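Local structure of AxyAgu115A (Amphibacillus xylanus NBRC 15112, 6NPS) at residues A[783-797]-A[956-968]. The protein is a glycoside hydrolase family 115 alpha-glucuronidase that probably hydrolyses glucuronic acid side groups from arabinoglucuronoxylan. The protein carries 3 engineered substitutions. Numbering follows the deposited sequence.
Sequences PDMTFVDTKGYISIE and SYLGPNETYYVGR
Phe787 is sandwiched at the tight centre of this contact: Tyr965 CB sits 3.6 Å from the centroid of its ring, almost on the ring normal, as a CH-pi contact, and Ile796 CG1 lies over the opposite face. Glu962 CG fills in at the ring's edge. The Tyr965 ring runs alongside that of Phe787, tilted 42° from it. Replacing Phe787 by an alanine is likely to open a gap between Ile796 and Tyr965 and leave the Glu962 chain without its apolar support. With CG anti to the backbone N (chi1 -177°) and the chain extended beyond it, Glu962 brings OE2 to within 3.0 Å of Glu797 N, which donates to it from above the carboxylate plane; His800 also bonds this oxygen. Thr963 grips Ser795 twice, its OG1 accepting from Ser795 N at 2.9 Å in a nearly straight bond, its N donating to Ser795 O. Strands 786-788 and 794-797 belong to the mostly beta C-terminal domain, pairing with strands 847-854 and 940-948 respectively, and the C-terminal tail runs across both, forming a single beta bridge between Phe787 and Tyr965. Water 1 links Val788 O, Thr963 OG1 and Tyr964 O within this packed region. Partly exposed Met785 extends it, SD approaching the Tyr965 ring obliquely. The ends are more open to solvent: Asp784 and Gly967 are exposed, and water bridges Glu797 OE2 to Glu962 N, while Glu797 OE1 is hydrogen-bonded to Thr826.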
loop_
_atom_site.group_PDB
_atom_site.type_symbol
_atom_site.label_atom_id
_atom_site.label_comp_id
_atom_site.label_asym_id
_atom_site.label_seq_id
_atom_site.Cartn_x
_atom_site.Cartn_y
_atom_site.Cartn_z
ATOM N N PRO A 783 22.187 -26.094 -32.631
ATOM C CA PRO A 783 22.638 -27.184 -31.752
ATOM C C PRO A 783 21.855 -27.246 -30.442
ATOM O O PRO A 783 21.195 -26.290 -30.014
ATOM C CB PRO A 783 24.110 -26.838 -31.484
ATOM C CG PRO A 783 24.475 -25.797 -32.504
ATOM C CD PRO A 783 23.219 -25.057 -32.807
ATOM N N ASP A 784 21.957 -28.403 -29.784
ATOM C CA ASP A 784 21.354 -28.551 -28.472
ATOM C C ASP A 784 21.896 -27.474 -27.541
ATOM O O ASP A 784 23.005 -26.966 -27.727
ATOM C CB ASP A 784 21.619 -29.948 -27.896
ATOM C CG ASP A 784 20.562 -30.974 -28.327
ATOM O OD1 ASP A 784 20.888 -32.174 -28.474
ATOM O OD2 ASP A 784 19.396 -30.576 -28.535
ATOM N N MET A 785 21.064 -27.084 -26.572
ATOM C CA MET A 785 21.345 -26.059 -25.572
ATOM C C MET A 785 21.369 -24.647 -26.148
ATOM O O MET A 785 21.798 -23.725 -25.454
ATOM C CB MET A 785 22.662 -26.338 -24.824
ATOM C CG MET A 785 22.793 -27.785 -24.345
ATOM S SD MET A 785 21.417 -28.277 -23.265
ATOM C CE MET A 785 21.761 -27.215 -21.881
ATOM N N THR A 786 20.861 -24.431 -27.361
ATOM C CA THR A 786 20.708 -23.071 -27.866
ATOM C C THR A 786 19.429 -22.438 -27.323
ATOM O O THR A 786 18.324 -22.926 -27.600
ATOM C CB THR A 786 20.663 -23.062 -29.382
ATOM O OG1 THR A 786 21.844 -23.689 -29.875
ATOM C CG2 THR A 786 20.582 -21.623 -29.884
ATOM N N PHE A 787 19.573 -21.334 -26.590
ATOM C CA PHE A 787 18.412 -20.598 -26.112
ATOM C C PHE A 787 17.866 -19.724 -27.235
ATOM O O PHE A 787 18.626 -19.118 -27.998
ATOM C CB PHE A 787 18.781 -19.771 -24.876
ATOM C CG PHE A 787 18.914 -20.606 -23.634
ATOM C CD1 PHE A 787 20.079 -21.311 -23.376
ATOM C CD2 PHE A 787 17.850 -20.727 -22.740
ATOM C CE1 PHE A 787 20.185 -22.114 -22.270
ATOM C CE2 PHE A 787 17.944 -21.519 -21.630
ATOM C CZ PHE A 787 19.124 -22.218 -21.384
ATOM N N VAL A 788 16.548 -19.691 -27.382
ATOM C CA VAL A 788 15.940 -18.976 -28.512
ATOM C C VAL A 788 14.986 -17.935 -27.939
ATOM O O VAL A 788 14.035 -18.290 -27.236
ATOM C CB VAL A 788 15.201 -19.916 -29.479
ATOM C CG1 VAL A 788 14.561 -19.091 -30.626
ATOM C CG2 VAL A 788 16.149 -20.934 -30.117
ATOM N N ASP A 789 15.246 -16.655 -28.224
ATOM C CA ASP A 789 14.378 -15.572 -27.763
ATOM C C ASP A 789 13.061 -15.584 -28.538
ATOM O O ASP A 789 13.005 -15.142 -29.684
ATOM C CB ASP A 789 15.068 -14.218 -27.922
ATOM C CG ASP A 789 14.176 -13.028 -27.466
ATOM O OD1 ASP A 789 12.966 -13.216 -27.171
ATOM O OD2 ASP A 789 14.700 -11.888 -27.381
ATOM N N THR A 790 11.980 -16.015 -27.904
ATOM C CA THR A 790 10.674 -15.807 -28.495
ATOM C C THR A 790 9.760 -14.912 -27.670
ATOM O O THR A 790 8.790 -14.392 -28.221
ATOM C CB THR A 790 9.974 -17.148 -28.727
ATOM O OG1 THR A 790 9.835 -17.827 -27.471
ATOM C CG2 THR A 790 10.777 -17.999 -29.675
ATOM N N LYS A 791 10.031 -14.711 -26.380
ATOM C CA LYS A 791 9.156 -13.918 -25.526
ATOM C C LYS A 791 9.646 -12.488 -25.330
ATOM O O LYS A 791 9.008 -11.718 -24.599
ATOM C CB LYS A 791 9.001 -14.587 -24.148
ATOM C CG LYS A 791 8.262 -15.912 -24.162
ATOM C CD LYS A 791 8.140 -16.474 -22.754
ATOM C CE LYS A 791 7.005 -17.477 -22.686
ATOM N NZ LYS A 791 6.761 -17.934 -21.292
ATOM N N GLY A 792 10.744 -12.098 -25.959
ATOM C CA GLY A 792 11.317 -10.793 -25.690
ATOM C C GLY A 792 12.424 -10.791 -24.655
ATOM O O GLY A 792 12.946 -9.721 -24.329
ATOM N N TYR A 793 12.797 -11.948 -24.125
ATOM C CA TYR A 793 13.909 -12.019 -23.179
ATOM C C TYR A 793 14.329 -13.471 -23.122
ATOM O O TYR A 793 13.589 -14.347 -23.561
ATOM C CB TYR A 793 13.537 -11.493 -21.786
ATOM C CG TYR A 793 12.482 -12.322 -21.109
ATOM C CD1 TYR A 793 11.122 -12.091 -21.358
ATOM C CD2 TYR A 793 12.827 -13.370 -20.260
ATOM C CE1 TYR A 793 10.149 -12.869 -20.743
ATOM C CE2 TYR A 793 11.855 -14.151 -19.649
ATOM C CZ TYR A 793 10.527 -13.902 -19.905
ATOM O OH TYR A 793 9.571 -14.668 -19.286
ATOM N N ILE A 794 15.520 -13.719 -22.581
ATOM C CA ILE A 794 16.036 -15.071 -22.402
ATOM C C ILE A 794 16.453 -15.215 -20.950
ATOM O O ILE A 794 17.036 -14.290 -20.380
ATOM C CB ILE A 794 17.242 -15.347 -23.320
ATOM C CG1 ILE A 794 16.849 -15.277 -24.804
ATOM C CG2 ILE A 794 17.899 -16.715 -22.970
ATOM C CD1 ILE A 794 18.075 -15.334 -25.708
ATOM N N SER A 795 16.148 -16.369 -20.353
ATOM C CA SER A 795 16.483 -16.654 -18.970
ATOM C C SER A 795 17.068 -18.060 -18.955
ATOM O O SER A 795 16.423 -19.008 -19.428
ATOM C CB SER A 795 15.262 -16.536 -18.060
ATOM O OG SER A 795 15.538 -17.062 -16.768
ATOM N N ILE A 796 18.279 -18.180 -18.406
ATOM C CA ILE A 796 19.137 -19.355 -18.529
ATOM C C ILE A 796 19.534 -19.788 -17.129
ATOM O O ILE A 796 20.133 -19.000 -16.397
ATOM C CB ILE A 796 20.406 -19.038 -19.338
ATOM C CG1 ILE A 796 20.059 -18.617 -20.766
ATOM C CG2 ILE A 796 21.348 -20.237 -19.330
ATOM C CD1 ILE A 796 21.229 -18.015 -21.511
ATOM N N GLU A 797 19.217 -21.023 -16.743
ATOM C CA GLU A 797 19.871 -21.526 -15.539
ATOM C C GLU A 797 21.331 -21.804 -15.884
ATOM O O GLU A 797 21.647 -22.321 -16.963
ATOM C CB GLU A 797 19.178 -22.762 -14.975
ATOM C CG GLU A 797 17.666 -22.624 -14.868
ATOM C CD GLU A 797 17.137 -22.094 -13.524
ATOM O OE1 GLU A 797 17.857 -21.404 -12.763
ATOM O OE2 GLU A 797 15.955 -22.384 -13.235
ATOM N N SER A 956 9.881 -10.061 -9.750
ATOM C CA SER A 956 9.681 -11.315 -9.037
ATOM C C SER A 956 10.830 -11.478 -8.046
ATOM O O SER A 956 11.839 -10.777 -8.130
ATOM C CB SER A 956 9.631 -12.494 -9.998
ATOM O OG SER A 956 10.880 -12.655 -10.634
ATOM N N TYR A 957 10.662 -12.415 -7.113
ATOM C CA TYR A 957 11.735 -12.711 -6.167
ATOM C C TYR A 957 12.835 -13.537 -6.809
ATOM O O TYR A 957 14.015 -13.267 -6.581
ATOM C CB TYR A 957 11.196 -13.463 -4.962
ATOM C CG TYR A 957 12.164 -13.539 -3.768
ATOM C CD1 TYR A 957 12.751 -12.394 -3.254
ATOM C CD2 TYR A 957 12.417 -14.750 -3.145
ATOM C CE1 TYR A 957 13.608 -12.459 -2.099
ATOM C CE2 TYR A 957 13.283 -14.830 -1.987
ATOM C CZ TYR A 957 13.863 -13.687 -1.489
ATOM O OH TYR A 957 14.688 -13.772 -0.344
ATOM N N LEU A 958 12.473 -14.548 -7.593
ATOM C CA LEU A 958 13.424 -15.504 -8.146
ATOM C C LEU A 958 13.944 -15.144 -9.529
ATOM O O LEU A 958 14.816 -15.850 -10.040
ATOM C CB LEU A 958 12.794 -16.892 -8.217
ATOM C CG LEU A 958 12.232 -17.449 -6.908
ATOM C CD1 LEU A 958 11.607 -18.788 -7.276
ATOM C CD2 LEU A 958 13.368 -17.671 -5.882
ATOM N N GLY A 959 13.430 -14.098 -10.164
ATOM C CA GLY A 959 13.739 -13.848 -11.552
ATOM C C GLY A 959 12.831 -14.665 -12.451
ATOM O O GLY A 959 12.117 -15.561 -11.984
ATOM N N PRO A 960 12.858 -14.381 -13.764
ATOM C CA PRO A 960 11.963 -15.071 -14.698
ATOM C C PRO A 960 12.346 -16.526 -14.800
ATOM O O PRO A 960 13.524 -16.863 -14.744
ATOM C CB PRO A 960 12.206 -14.360 -16.037
ATOM C CG PRO A 960 13.107 -13.213 -15.736
ATOM C CD PRO A 960 13.775 -13.460 -14.453
ATOM N N ASN A 961 11.358 -17.390 -14.970
ATOM C CA ASN A 961 11.731 -18.791 -15.065
ATOM C C ASN A 961 12.448 -19.045 -16.396
ATOM O O ASN A 961 12.387 -18.242 -17.320
ATOM C CB ASN A 961 10.512 -19.680 -14.885
ATOM C CG ASN A 961 9.416 -19.340 -15.836
ATOM O OD1 ASN A 961 8.756 -18.313 -15.692
ATOM N ND2 ASN A 961 9.205 -20.201 -16.833
ATOM N N GLU A 962 13.192 -20.148 -16.464
ATOM C CA GLU A 962 14.039 -20.422 -17.624
ATOM C C GLU A 962 13.208 -20.466 -18.910
ATOM O O GLU A 962 12.117 -21.033 -18.942
ATOM C CB GLU A 962 14.771 -21.740 -17.417
ATOM C CG GLU A 962 15.770 -22.129 -18.532
ATOM C CD GLU A 962 16.649 -23.325 -18.145
ATOM O OE1 GLU A 962 16.091 -24.365 -17.740
ATOM O OE2 GLU A 962 17.900 -23.221 -18.207
ATOM N N THR A 963 13.740 -19.886 -19.982
ATOM C CA THR A 963 13.030 -19.872 -21.254
ATOM C C THR A 963 13.492 -21.036 -22.124
ATOM O O THR A 963 14.332 -21.845 -21.733
ATOM C CB THR A 963 13.227 -18.531 -21.958
ATOM O OG1 THR A 963 14.636 -18.232 -22.028
ATOM C CG2 THR A 963 12.498 -17.399 -21.190
ATOM N N TYR A 964 12.955 -21.117 -23.330
ATOM C CA TYR A 964 13.124 -22.314 -24.137
ATOM C C TYR A 964 14.555 -22.459 -24.665
ATOM O O TYR A 964 15.169 -21.483 -25.120
ATOM C CB TYR A 964 12.145 -22.275 -25.315
ATOM C CG TYR A 964 12.367 -23.385 -26.318
ATOM C CD1 TYR A 964 11.828 -24.652 -26.109
ATOM C CD2 TYR A 964 13.075 -23.167 -27.496
ATOM C CE1 TYR A 964 12.026 -25.694 -27.041
ATOM C CE2 TYR A 964 13.278 -24.193 -28.411
ATOM C CZ TYR A 964 12.736 -25.446 -28.181
ATOM O OH TYR A 964 12.928 -26.464 -29.103
ATOM N N TYR A 965 15.071 -23.700 -24.659
ATOM C CA TYR A 965 16.307 -24.028 -25.370
ATOM C C TYR A 965 16.117 -25.330 -26.121
ATOM O O TYR A 965 15.371 -26.201 -25.679
ATOM C CB TYR A 965 17.569 -24.160 -24.418
ATOM C CG TYR A 965 17.433 -25.194 -23.313
ATOM C CD1 TYR A 965 17.948 -26.478 -23.460
ATOM C CD2 TYR A 965 16.806 -24.874 -22.103
ATOM C CE1 TYR A 965 17.816 -27.444 -22.452
ATOM C CE2 TYR A 965 16.676 -25.821 -21.068
ATOM C CZ TYR A 965 17.190 -27.116 -21.257
ATOM O OH TYR A 965 17.064 -28.081 -20.259
ATOM N N VAL A 966 16.843 -25.468 -27.231
ATOM C CA VAL A 966 16.725 -26.633 -28.100
ATOM C C VAL A 966 17.186 -27.873 -27.353
ATOM O O VAL A 966 18.232 -27.865 -26.694
ATOM C CB VAL A 966 17.535 -26.398 -29.381
ATOM C CG1 VAL A 966 17.549 -27.669 -30.307
ATOM C CG2 VAL A 966 16.958 -25.191 -30.106
ATOM N N GLY A 967 16.397 -28.944 -27.433
ATOM C CA GLY A 967 16.666 -30.138 -26.667
ATOM C C GLY A 967 16.065 -30.139 -25.283
ATOM O O GLY A 967 16.222 -31.126 -24.561
ATOM N N ARG A 968 15.376 -29.089 -24.911
ATOM C CA ARG A 968 14.793 -29.070 -23.604
ATOM C C ARG A 968 13.824 -30.210 -23.493
ATOM O O ARG A 968 13.835 -30.885 -22.507
ATOM C CB ARG A 968 14.089 -27.748 -23.312
ATOM C CG ARG A 968 13.106 -27.825 -22.173
ATOM C CD ARG A 968 12.745 -26.458 -21.666
ATOM N NE ARG A 968 11.594 -25.907 -22.328
ATOM C CZ ARG A 968 11.060 -24.770 -21.965
ATOM N NH1 ARG A 968 11.596 -24.126 -20.984
ATOM N NH2 ARG A 968 10.019 -24.285 -22.574
HETATM O O HOH W 1 15.176 -18.870 -24.561
HETATM O O HOH W 2 11.400 -18.643 -24.645
HETATM O O HOH W 3 10.028 -17.149 -18.379
HETATM O O HOH W 4 13.270 -21.786 -14.150
HETATM O O HOH W 5 15.411 -25.101 -15.314
#